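Local coordinates for protein putative alpha-L-fucosidase (Bacteroides thetaiotaomicron, PDB 3EYP) that probably hydrolyses alpha-L-fucosidic linkages as a family 29 glycoside hydrolase, with a TIM-barrel domain followed by an F5/8 type C domain, at residues C82-K87 against A147-E152; V105-V110 against S155-I160; N326-A331 against H449-Y454. All blocks are in the same frame, centred on the assembly; numbering follows the deposited sequence.

How the contacts relate
Contacts 1 and 2 lie in the TIM-barrel domain, their centres 11 Å apart, and form one continuous patch. Their segments alternate along the chain: the loop 82-87 and the helix start 105-110 receive, in turn, the helix 147-152 and the loop 155-160 that leaves it. The evidence for joining is atomic: Leu-83 O lies 2.9 Å from Val-105 N, a probable hydrogen bond, and Trp-84 CD1 packs 3.5 Å from Tyr-157 OH. Contact 3 belongs to the C-terminal beta domain, on the opposite side of the chain's centre, with its centre 49 Å from contact 1 and 41 Å from contact 2. None of the three can be assigned to the active site from this geometry.

Contact 1 (C82-K87 against A147-E152); sequences CLWPSK and AHQLGE
The carboxylate of Glu-152 is gripped by four donors from the loop 82-87, an arrangement that ties a beta-alpha loop of the TIM barrel, following strand 70-76, to helix 139-155. Lys-87 supplies two of them to OE2: its backbone N arrives on the syn lone pair at 2.9 Å and nearly straight (171°), while NZ makes a salt bridge on the anti lone pair at 2.7 Å. The lysine chain folds at chi3 and chi4 (-62° and -65°), which curls NZ back to the same oxygen its own backbone N holds. The other oxygen, OE1, is held from opposite faces of the carboxylate plane, with Ser-86 OG donating at 2.8 Å from the syn side and Trp-84 NE1 at 2.9 Å from well above the plane. With each oxygen accepting two hydrogen bonds, the carboxylate has little freedom to rotate, and so many donors probably favour its ionised form.

One helical turn earlier, Gln-149 extends the network. Its NE2 donates to Ser-86 OG at 3.1 Å, close to its own amide plane, so the serine hydroxyl relays between glutamine and glutamate; a second, weak bond runs from NE2 to Cys-82 SG. Outward from these bonds comes packing: Ser-86 CB sits over one face of the indole, towards its rim, and the amide carbon CD of Gln-149 lies 3.6 Å from Trp-84 CZ2.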
loop_
_atom_site.group_PDB
_atom_site.type_symbol
_atom_site.label_atom_id
_atom_site.label_comp_id
_atom_site.label_asym_id
_atom_site.label_seq_id
_atom_site.Cartn_x
_atom_site.Cartn_y
_atom_site.Cartn_z
ATOM N N CYS A 82 -19.052 7.271 15.208
ATOM C CA CYS A 82 -19.224 7.490 13.764
ATOM C C CYS A 82 -19.066 8.957 13.326
ATOM O O CYS A 82 -19.595 9.882 13.944
ATOM C CB CYS A 82 -20.586 6.913 13.292
ATOM S SG CYS A 82 -20.778 5.141 13.538
ATOM N N LEU A 83 -18.226 9.138 12.310
ATOM C CA LEU A 83 -17.812 10.439 11.815
ATOM C C LEU A 83 -18.854 11.077 10.861
ATOM O O LEU A 83 -18.652 12.178 10.386
ATOM C CB LEU A 83 -16.418 10.401 11.155
ATOM C CG LEU A 83 -15.206 10.272 12.098
ATOM C CD1 LEU A 83 -13.901 10.588 11.331
ATOM C CD2 LEU A 83 -15.369 11.261 13.255
ATOM N N TRP A 84 -19.944 10.341 10.633
ATOM C CA TRP A 84 -21.060 10.802 9.767
ATOM C C TRP A 84 -22.346 10.586 10.603
ATOM O O TRP A 84 -22.366 9.675 11.493
ATOM C CB TRP A 84 -21.089 10.077 8.374
ATOM C CG TRP A 84 -21.703 8.709 8.369
ATOM C CD1 TRP A 84 -22.946 8.365 7.898
ATOM C CD2 TRP A 84 -21.166 7.522 8.964
ATOM N NE1 TRP A 84 -23.204 7.048 8.135
ATOM C CE2 TRP A 84 -22.140 6.506 8.814
ATOM C CE3 TRP A 84 -19.963 7.227 9.619
ATOM C CZ2 TRP A 84 -21.928 5.209 9.239
ATOM C CZ3 TRP A 84 -19.767 5.961 10.054
ATOM C CH2 TRP A 84 -20.762 4.955 9.877
ATOM N N PRO A 85 -23.384 11.416 10.368
ATOM C CA PRO A 85 -24.680 11.324 11.082
ATOM C C PRO A 85 -25.541 10.134 10.604
ATOM O O PRO A 85 -26.581 10.280 9.928
ATOM C CB PRO A 85 -25.353 12.686 10.798
ATOM C CG PRO A 85 -24.827 13.136 9.487
ATOM C CD PRO A 85 -23.378 12.520 9.386
ATOM N N SER A 86 -25.045 8.943 10.904
ATOM C CA SER A 86 -25.759 7.697 10.565
ATOM C C SER A 86 -27.164 7.709 11.141
ATOM O O SER A 86 -27.404 8.216 12.231
ATOM C CB SER A 86 -25.015 6.445 11.066
ATOM O OG SER A 86 -25.779 5.320 10.827
ATOM N N LYS A 87 -28.071 7.126 10.390
ATOM C CA LYS A 87 -29.479 6.957 10.859
ATOM C C LYS A 87 -29.599 5.864 11.848
ATOM O O LYS A 87 -30.698 5.604 12.360
ATOM C CB LYS A 87 -30.423 6.709 9.686
ATOM C CG LYS A 87 -30.430 7.811 8.701
ATOM C CD LYS A 87 -31.377 7.527 7.503
ATOM C CE LYS A 87 -30.966 6.263 6.676
ATOM N NZ LYS A 87 -29.618 6.390 5.950
ATOM N N ALA A 147 -24.256 -3.612 8.437
ATOM C CA ALA A 147 -24.739 -3.644 7.043
ATOM C C ALA A 147 -25.476 -2.375 6.692
ATOM O O ALA A 147 -25.324 -1.844 5.587
ATOM C CB ALA A 147 -25.615 -4.898 6.758
ATOM N N HIS A 148 -26.231 -1.861 7.652
ATOM C CA HIS A 148 -26.974 -0.621 7.428
ATOM C C HIS A 148 -26.007 0.498 7.170
ATOM O O HIS A 148 -26.190 1.290 6.304
ATOM C CB HIS A 148 -27.898 -0.261 8.596
ATOM C CG HIS A 148 -29.154 -1.081 8.645
ATOM N ND1 HIS A 148 -29.996 -1.230 7.554
ATOM C CD2 HIS A 148 -29.742 -1.746 9.664
ATOM C CE1 HIS A 148 -31.023 -1.994 7.900
ATOM N NE2 HIS A 148 -30.894 -2.327 9.176
ATOM N N GLN A 149 -25.009 0.593 8.019
ATOM C CA GLN A 149 -24.015 1.668 7.938
ATOM C C GLN A 149 -23.185 1.599 6.660
ATOM O O GLN A 149 -22.871 2.606 6.022
ATOM C CB GLN A 149 -23.126 1.648 9.174
ATOM C CG GLN A 149 -23.886 2.027 10.432
ATOM C CD GLN A 149 -22.998 2.590 11.544
ATOM O OE1 GLN A 149 -21.925 2.029 11.868
ATOM N NE2 GLN A 149 -23.483 3.684 12.186
ATOM N N LEU A 150 -22.849 0.357 6.314
ATOM C CA LEU A 150 -22.128 0.050 5.091
ATOM C C LEU A 150 -22.935 0.560 3.907
ATOM O O LEU A 150 -22.437 1.276 3.052
ATOM C CB LEU A 150 -21.765 -1.465 5.045
ATOM C CG LEU A 150 -20.639 -1.922 4.142
ATOM C CD1 LEU A 150 -19.381 -1.075 4.260
ATOM C CD2 LEU A 150 -20.441 -3.504 4.207
ATOM N N GLY A 151 -24.220 0.315 3.941
ATOM C CA GLY A 151 -25.117 0.814 2.921
ATOM C C GLY A 151 -25.167 2.311 2.762
ATOM O O GLY A 151 -25.236 2.848 1.642
ATOM N N GLU A 152 -25.136 3.008 3.886
ATOM C CA GLU A 152 -25.049 4.439 3.849
ATOM C C GLU A 152 -23.735 4.860 3.179
ATOM O O GLU A 152 -23.706 5.696 2.278
ATOM C CB GLU A 152 -25.162 5.070 5.277
ATOM C CG GLU A 152 -26.491 4.801 5.983
ATOM C CD GLU A 152 -26.556 5.454 7.304
ATOM O OE1 GLU A 152 -25.551 5.302 8.017
ATOM O OE2 GLU A 152 -27.599 6.053 7.692
#

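Contact 2 (V105-V110 against S155-I160); sequences VVREFV and SDYGKI
Arg-107 reaches Tyr-157 and the carbonyl of Asp-156 through a folded chain: CG stands anti to the backbone N, and bends at chi2 (48°) and chi3 (73°) swing the guanidinium across to the loop 155-160. Tyr-157 takes CG anti to its carbonyl carbon, which brings the ring beside the helix, and a perpendicular chi2 turns the ring's face to the guanidinium. The two flat groups stack almost perfectly parallel, with planes 5° apart and centres separated by 3.9 Å. CE1 of Tyr-157 lies above the middle of the guanidinium, whereas NH2 of Arg-107 is displaced toward the ring's rim; CZ of Arg-107 lies over the Tyr-157 ring face, which meets the cation-pi criterion.

The guanidinium edge is used as well. NH1 and NH2 of Arg-107 both donate to Asp-156 O, each at 2.9 Å, in an end-on grip that converges on one atom. That oxygen lies in the guanidinium plane, but the donors differ in their approach to it: NH1 arrives on a lone pair in the carbonyl plane, NH2 from above that plane. Stack and fork together restrict both sliding and rotation of the group.

Valine packing completes the interface. Val-106 CG1 meets Tyr-157 CD1 at 3.6 Å, and Val-110 CG2 lies 4.1 Å from Tyr-157 CD1 at the ring edge, while Val-110 CG1 is in van der Waals contact with Tyr-157 O at 3.4 Å. The phenol's strongest polar partner is Asp-104, just before the helix, whose OD2 bonds OH while its OD1 accepts from Arg-107 N.

In the TIM barrel, the contact joins the start of helix 105-116 to the loop running from helix 139-155 into strand 162-164. Val-106 and Val-110 also touch strand 119-124, and Phe-109 packs on strand 70-76 and on the neighbouring helix 56-65.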
loop_
_atom_site.group_PDB
_atom_site.type_symbol
_atom_site.label_atom_id
_atom_site.label_comp_id
_atom_site.label_asym_id
_atom_site.label_seq_id
_atom_site.Cartn_x
_atom_site.Cartn_y
_atom_site.Cartn_z
ATOM N N VAL A 105 -18.162 14.677 8.900
ATOM C CA VAL A 105 -16.756 14.643 8.540
ATOM C C VAL A 105 -16.529 13.761 7.290
ATOM O O VAL A 105 -15.759 14.139 6.406
ATOM C CB VAL A 105 -15.849 14.198 9.710
ATOM C CG1 VAL A 105 -14.429 14.288 9.278
ATOM C CG2 VAL A 105 -16.089 15.100 10.957
ATOM N N VAL A 106 -17.276 12.689 7.185
ATOM C CA VAL A 106 -17.182 11.804 6.001
ATOM C C VAL A 106 -17.531 12.626 4.724
ATOM O O VAL A 106 -16.803 12.615 3.755
ATOM C CB VAL A 106 -17.976 10.495 6.094
ATOM C CG1 VAL A 106 -17.742 9.662 4.854
ATOM C CG2 VAL A 106 -17.486 9.601 7.319
ATOM N N ARG A 107 -18.594 13.397 4.809
ATOM C CA ARG A 107 -19.003 14.325 3.739
ATOM C C ARG A 107 -17.848 15.247 3.334
ATOM O O ARG A 107 -17.465 15.291 2.197
ATOM C CB ARG A 107 -20.186 15.188 4.165
ATOM C CG ARG A 107 -20.907 15.982 3.044
ATOM C CD ARG A 107 -21.252 15.159 1.794
ATOM N NE ARG A 107 -22.365 14.249 2.081
ATOM C CZ ARG A 107 -22.670 13.173 1.375
ATOM N NH1 ARG A 107 -21.986 12.860 0.298
ATOM N NH2 ARG A 107 -23.686 12.408 1.733
ATOM N N GLU A 108 -17.348 16.025 4.274
ATOM C CA GLU A 108 -16.200 16.932 4.050
ATOM C C GLU A 108 -15.013 16.233 3.370
ATOM O O GLU A 108 -14.385 16.736 2.431
ATOM C CB GLU A 108 -15.774 17.584 5.376
ATOM C CG GLU A 108 -16.962 18.377 5.989
ATOM C CD GLU A 108 -16.607 19.503 6.935
ATOM O OE1 GLU A 108 -15.473 20.023 6.907
ATOM O OE2 GLU A 108 -17.540 19.923 7.668
ATOM N N PHE A 109 -14.692 15.080 3.921
ATOM C CA PHE A 109 -13.643 14.210 3.401
ATOM C C PHE A 109 -13.825 13.845 1.933
ATOM O O PHE A 109 -12.961 14.145 1.092
ATOM C CB PHE A 109 -13.484 12.953 4.292
ATOM C CG PHE A 109 -12.521 11.935 3.739
ATOM C CD1 PHE A 109 -11.138 12.175 3.705
ATOM C CD2 PHE A 109 -12.988 10.741 3.255
ATOM C CE1 PHE A 109 -10.274 11.230 3.170
ATOM C CE2 PHE A 109 -12.139 9.823 2.731
ATOM C CZ PHE A 109 -10.769 10.077 2.696
ATOM N N VAL A 110 -14.928 13.168 1.625
ATOM C CA VAL A 110 -15.190 12.765 0.238
ATOM C C VAL A 110 -15.382 13.958 -0.686
ATOM O O VAL A 110 -15.059 13.865 -1.870
ATOM C CB VAL A 110 -16.388 11.773 -0.000
ATOM C CG1 VAL A 110 -16.198 10.464 0.752
ATOM C CG2 VAL A 110 -17.705 12.407 0.312
ATOM N N SER A 155 -23.300 4.016 -0.577
ATOM C CA SER A 155 -24.379 4.559 -1.401
ATOM C C SER A 155 -24.357 6.067 -1.558
ATOM O O SER A 155 -24.706 6.593 -2.610
ATOM C CB SER A 155 -25.755 4.153 -0.860
ATOM O OG SER A 155 -25.969 2.747 -0.823
ATOM N N ASP A 156 -24.065 6.790 -0.495
ATOM C CA ASP A 156 -24.433 8.206 -0.464
ATOM C C ASP A 156 -23.224 9.151 -0.463
ATOM O O ASP A 156 -23.369 10.357 -0.332
ATOM C CB ASP A 156 -25.325 8.547 0.750
ATOM C CG ASP A 156 -26.635 7.726 0.794
ATOM O OD1 ASP A 156 -27.232 7.458 -0.272
ATOM O OD2 ASP A 156 -27.049 7.343 1.919
ATOM N N TYR A 157 -22.051 8.568 -0.579
ATOM C CA TYR A 157 -20.802 9.314 -0.392
ATOM C C TYR A 157 -19.831 9.256 -1.549
ATOM O O TYR A 157 -18.617 9.409 -1.409
ATOM C CB TYR A 157 -20.146 8.835 0.935
ATOM C CG TYR A 157 -20.880 9.365 2.139
ATOM C CD1 TYR A 157 -20.538 10.569 2.703
ATOM C CD2 TYR A 157 -21.975 8.676 2.672
ATOM C CE1 TYR A 157 -21.236 11.078 3.786
ATOM C CE2 TYR A 157 -22.632 9.160 3.747
ATOM C CZ TYR A 157 -22.265 10.357 4.308
ATOM O OH TYR A 157 -22.970 10.868 5.394
ATOM N N GLY A 158 -20.386 9.021 -2.730
ATOM C CA GLY A 158 -19.586 9.020 -3.958
ATOM C C GLY A 158 -18.816 7.723 -4.199
ATOM O O GLY A 158 -19.112 6.730 -3.648
ATOM N N LYS A 159 -17.854 7.738 -5.088
ATOM C CA LYS A 159 -17.170 6.468 -5.498
ATOM C C LYS A 159 -16.177 6.131 -4.416
ATOM O O LYS A 159 -15.436 7.003 -3.949
ATOM C CB LYS A 159 -16.389 6.594 -6.823
ATOM C CG LYS A 159 -15.835 5.229 -7.275
ATOM C CD LYS A 159 -15.312 5.217 -8.712
ATOM C CE LYS A 159 -15.095 3.808 -9.161
ATOM N NZ LYS A 159 -14.732 3.720 -10.560
ATOM N N ILE A 160 -16.197 4.880 -4.006
ATOM C CA ILE A 160 -15.344 4.398 -2.920
ATOM C C ILE A 160 -14.363 3.356 -3.514
ATOM O O ILE A 160 -14.786 2.367 -4.144
ATOM C CB ILE A 160 -16.190 3.792 -1.771
ATOM C CG1 ILE A 160 -17.254 4.751 -1.178
ATOM C CG2 ILE A 160 -15.254 3.215 -0.581
ATOM C CD1 ILE A 160 -16.757 5.959 -0.471
#

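Contact 3 (N326-A331 against H449-Y454); sequences NLLRGA and HTFGVY
Asn-326 lays its amide along strand 447-454 and bonds with both ends. ND2 donates to Phe-451 O at 3.0 Å, while OD1 accepts from Val-453 N at 3.3 Å, so the side chain spans Gly-452 and binds the backbone to either side of it. Gly-452 CA is 3.2 Å from Asn-326 OD1, an approach that a side chain at Gly-452 would block, since a CB there would clash with Asn-326 CG. Val-453 O then accepts from Leu-327 N at 2.9 Å and 164°, a fairly straight backbone bond.

What positions the amide is the turn in which it sits. OD1 also accepts from Leu-328 N at 3.0 Å, closing an Asx turn, and the two donors reach OD1 from opposite faces of the carbonyl plane. A type I beta turn from Asn-326 to Arg-329 overlaps it. The extended chi1 (-175°) carries CG away from the backbone N and over the strand. With an alanine here the amide is gone, and Val-453 N, Phe-451 O and Leu-328 N would probably each lose their side-chain partner, undoing the Asx turn.

Apolar groups flank the polar core. Leu-328 places CD1 3.4 Å from Phe-451 CD2 and sets CD2 against Val-453 CG2, which also meets Leu-327 CB at 3.7 Å. CE1 of Tyr-454 lies 3.6 Å from Asn-326 CA.

The turn lies between helix 306-323 and strand 332-335, where the barrel domain passes into the antiparallel beta-sandwich of the F5/8 type C domain. Phe-323 at the end of that helix meets Tyr-454 edge-to-face, Leu-327 and Val-453 both touch strand 375-378, and Leu-328 and Phe-451 pack against strand 434-442 of the other sheet.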
loop_
_atom_site.group_PDB
_atom_site.type_symbol
_atom_site.label_atom_id
_atom_site.label_comp_id
_atom_site.label_asym_id
_atom_site.label_seq_id
_atom_site.Cartn_x
_atom_site.Cartn_y
_atom_site.Cartn_z
ATOM N N ASN A 326 17.284 7.197 -15.167
ATOM C CA ASN A 326 17.812 5.843 -15.315
ATOM C C ASN A 326 19.190 5.947 -15.989
ATOM O O ASN A 326 19.297 6.278 -17.174
ATOM C CB ASN A 326 16.870 4.991 -16.148
ATOM C CG ASN A 326 17.302 3.574 -16.229
ATOM O OD1 ASN A 326 18.405 3.205 -15.785
ATOM N ND2 ASN A 326 16.445 2.754 -16.811
ATOM N N LEU A 327 20.217 5.685 -15.195
ATOM C CA LEU A 327 21.614 5.836 -15.618
ATOM C C LEU A 327 21.984 4.836 -16.695
ATOM O O LEU A 327 23.042 4.941 -17.338
ATOM C CB LEU A 327 22.567 5.707 -14.440
ATOM C CG LEU A 327 22.378 6.845 -13.432
ATOM C CD1 LEU A 327 23.344 6.715 -12.262
ATOM C CD2 LEU A 327 22.495 8.236 -14.143
ATOM N N LEU A 328 21.110 3.871 -16.915
ATOM C CA LEU A 328 21.383 2.896 -17.962
ATOM C C LEU A 328 20.961 3.461 -19.306
ATOM O O LEU A 328 21.300 2.902 -20.350
ATOM C CB LEU A 328 20.652 1.569 -17.746
ATOM C CG LEU A 328 21.042 0.759 -16.528
ATOM C CD1 LEU A 328 20.221 -0.527 -16.502
ATOM C CD2 LEU A 328 22.556 0.506 -16.479
ATOM N N ARG A 329 20.193 4.549 -19.316
ATOM C CA ARG A 329 19.666 4.977 -20.596
ATOM C C ARG A 329 20.807 5.356 -21.526
ATOM O O ARG A 329 21.805 5.921 -21.144
ATOM C CB ARG A 329 18.583 6.032 -20.464
ATOM C CG ARG A 329 17.193 5.307 -20.452
ATOM C CD ARG A 329 16.055 6.229 -20.036
ATOM N NE ARG A 329 15.978 7.364 -20.945
ATOM C CZ ARG A 329 15.328 7.365 -22.099
ATOM N NH1 ARG A 329 15.350 8.464 -22.844
ATOM N NH2 ARG A 329 14.659 6.288 -22.512
ATOM N N GLY A 330 20.667 4.948 -22.757
ATOM C CA GLY A 330 21.678 5.283 -23.741
ATOM C C GLY A 330 22.609 4.135 -23.966
ATOM O O GLY A 330 23.394 4.139 -24.928
ATOM N N ALA A 331 22.478 3.132 -23.098
ATOM C CA ALA A 331 23.335 1.919 -23.161
ATOM C C ALA A 331 23.184 1.155 -24.464
ATOM O O ALA A 331 22.173 1.250 -25.166
ATOM C CB ALA A 331 23.088 0.968 -21.947
ATOM N N HIS A 449 9.181 -5.060 -17.404
ATOM C CA HIS A 449 8.781 -3.747 -17.899
ATOM C C HIS A 449 9.954 -2.792 -17.851
ATOM O O HIS A 449 10.209 -2.032 -18.774
ATOM C CB HIS A 449 7.637 -3.124 -17.052
ATOM C CG HIS A 449 6.268 -3.462 -17.526
ATOM N ND1 HIS A 449 5.827 -3.142 -18.798
ATOM C CD2 HIS A 449 5.201 -3.995 -16.880
ATOM C CE1 HIS A 449 4.572 -3.541 -18.937
ATOM N NE2 HIS A 449 4.161 -4.040 -17.783
ATOM N N THR A 450 10.657 -2.871 -16.746
ATOM C CA THR A 450 11.614 -1.856 -16.374
ATOM C C THR A 450 12.809 -2.414 -15.698
ATOM O O THR A 450 12.713 -3.289 -14.845
ATOM C CB THR A 450 10.942 -0.788 -15.399
ATOM O OG1 THR A 450 9.726 -0.294 -15.998
ATOM C CG2 THR A 450 11.898 0.350 -15.087
ATOM N N PHE A 451 13.958 -1.871 -16.075
ATOM C CA PHE A 451 15.198 -2.092 -15.321
ATOM C C PHE A 451 16.033 -0.823 -15.340
ATOM O O PHE A 451 16.176 -0.202 -16.370
ATOM C CB PHE A 451 16.013 -3.284 -15.835
ATOM C CG PHE A 451 17.277 -3.544 -15.030
ATOM C CD1 PHE A 451 17.203 -3.981 -13.716
ATOM C CD2 PHE A 451 18.543 -3.372 -15.604
ATOM C CE1 PHE A 451 18.341 -4.215 -13.015
ATOM C CE2 PHE A 451 19.686 -3.601 -14.900
ATOM C CZ PHE A 451 19.616 -4.017 -13.618
ATOM N N GLY A 452 16.503 -0.408 -14.179
ATOM C CA GLY A 452 17.282 0.797 -14.054
ATOM C C GLY A 452 18.229 0.815 -12.875
ATOM O O GLY A 452 18.137 0.031 -11.943
ATOM N N VAL A 453 19.220 1.671 -12.997
ATOM C CA VAL A 453 20.067 1.993 -11.864
ATOM C C VAL A 453 20.049 3.502 -11.715
ATOM O O VAL A 453 19.808 4.288 -12.667
ATOM C CB VAL A 453 21.455 1.457 -12.026
ATOM C CG1 VAL A 453 21.415 -0.060 -12.344
ATOM C CG2 VAL A 453 22.225 2.288 -13.130
ATOM N N TYR A 454 20.301 3.905 -10.501
ATOM C CA TYR A 454 20.028 5.281 -10.125
ATOM C C TYR A 454 20.961 5.767 -9.030
ATOM O O TYR A 454 21.664 5.006 -8.341
ATOM C CB TYR A 454 18.566 5.415 -9.656
ATOM C CG TYR A 454 17.531 4.702 -10.539
ATOM C CD1 TYR A 454 16.881 5.389 -11.552
ATOM C CD2 TYR A 454 17.209 3.360 -10.345
ATOM C CE1 TYR A 454 15.950 4.773 -12.399
ATOM C CE2 TYR A 454 16.291 2.708 -11.184
ATOM C CZ TYR A 454 15.655 3.424 -12.212
ATOM O OH TYR A 454 14.728 2.834 -13.036
#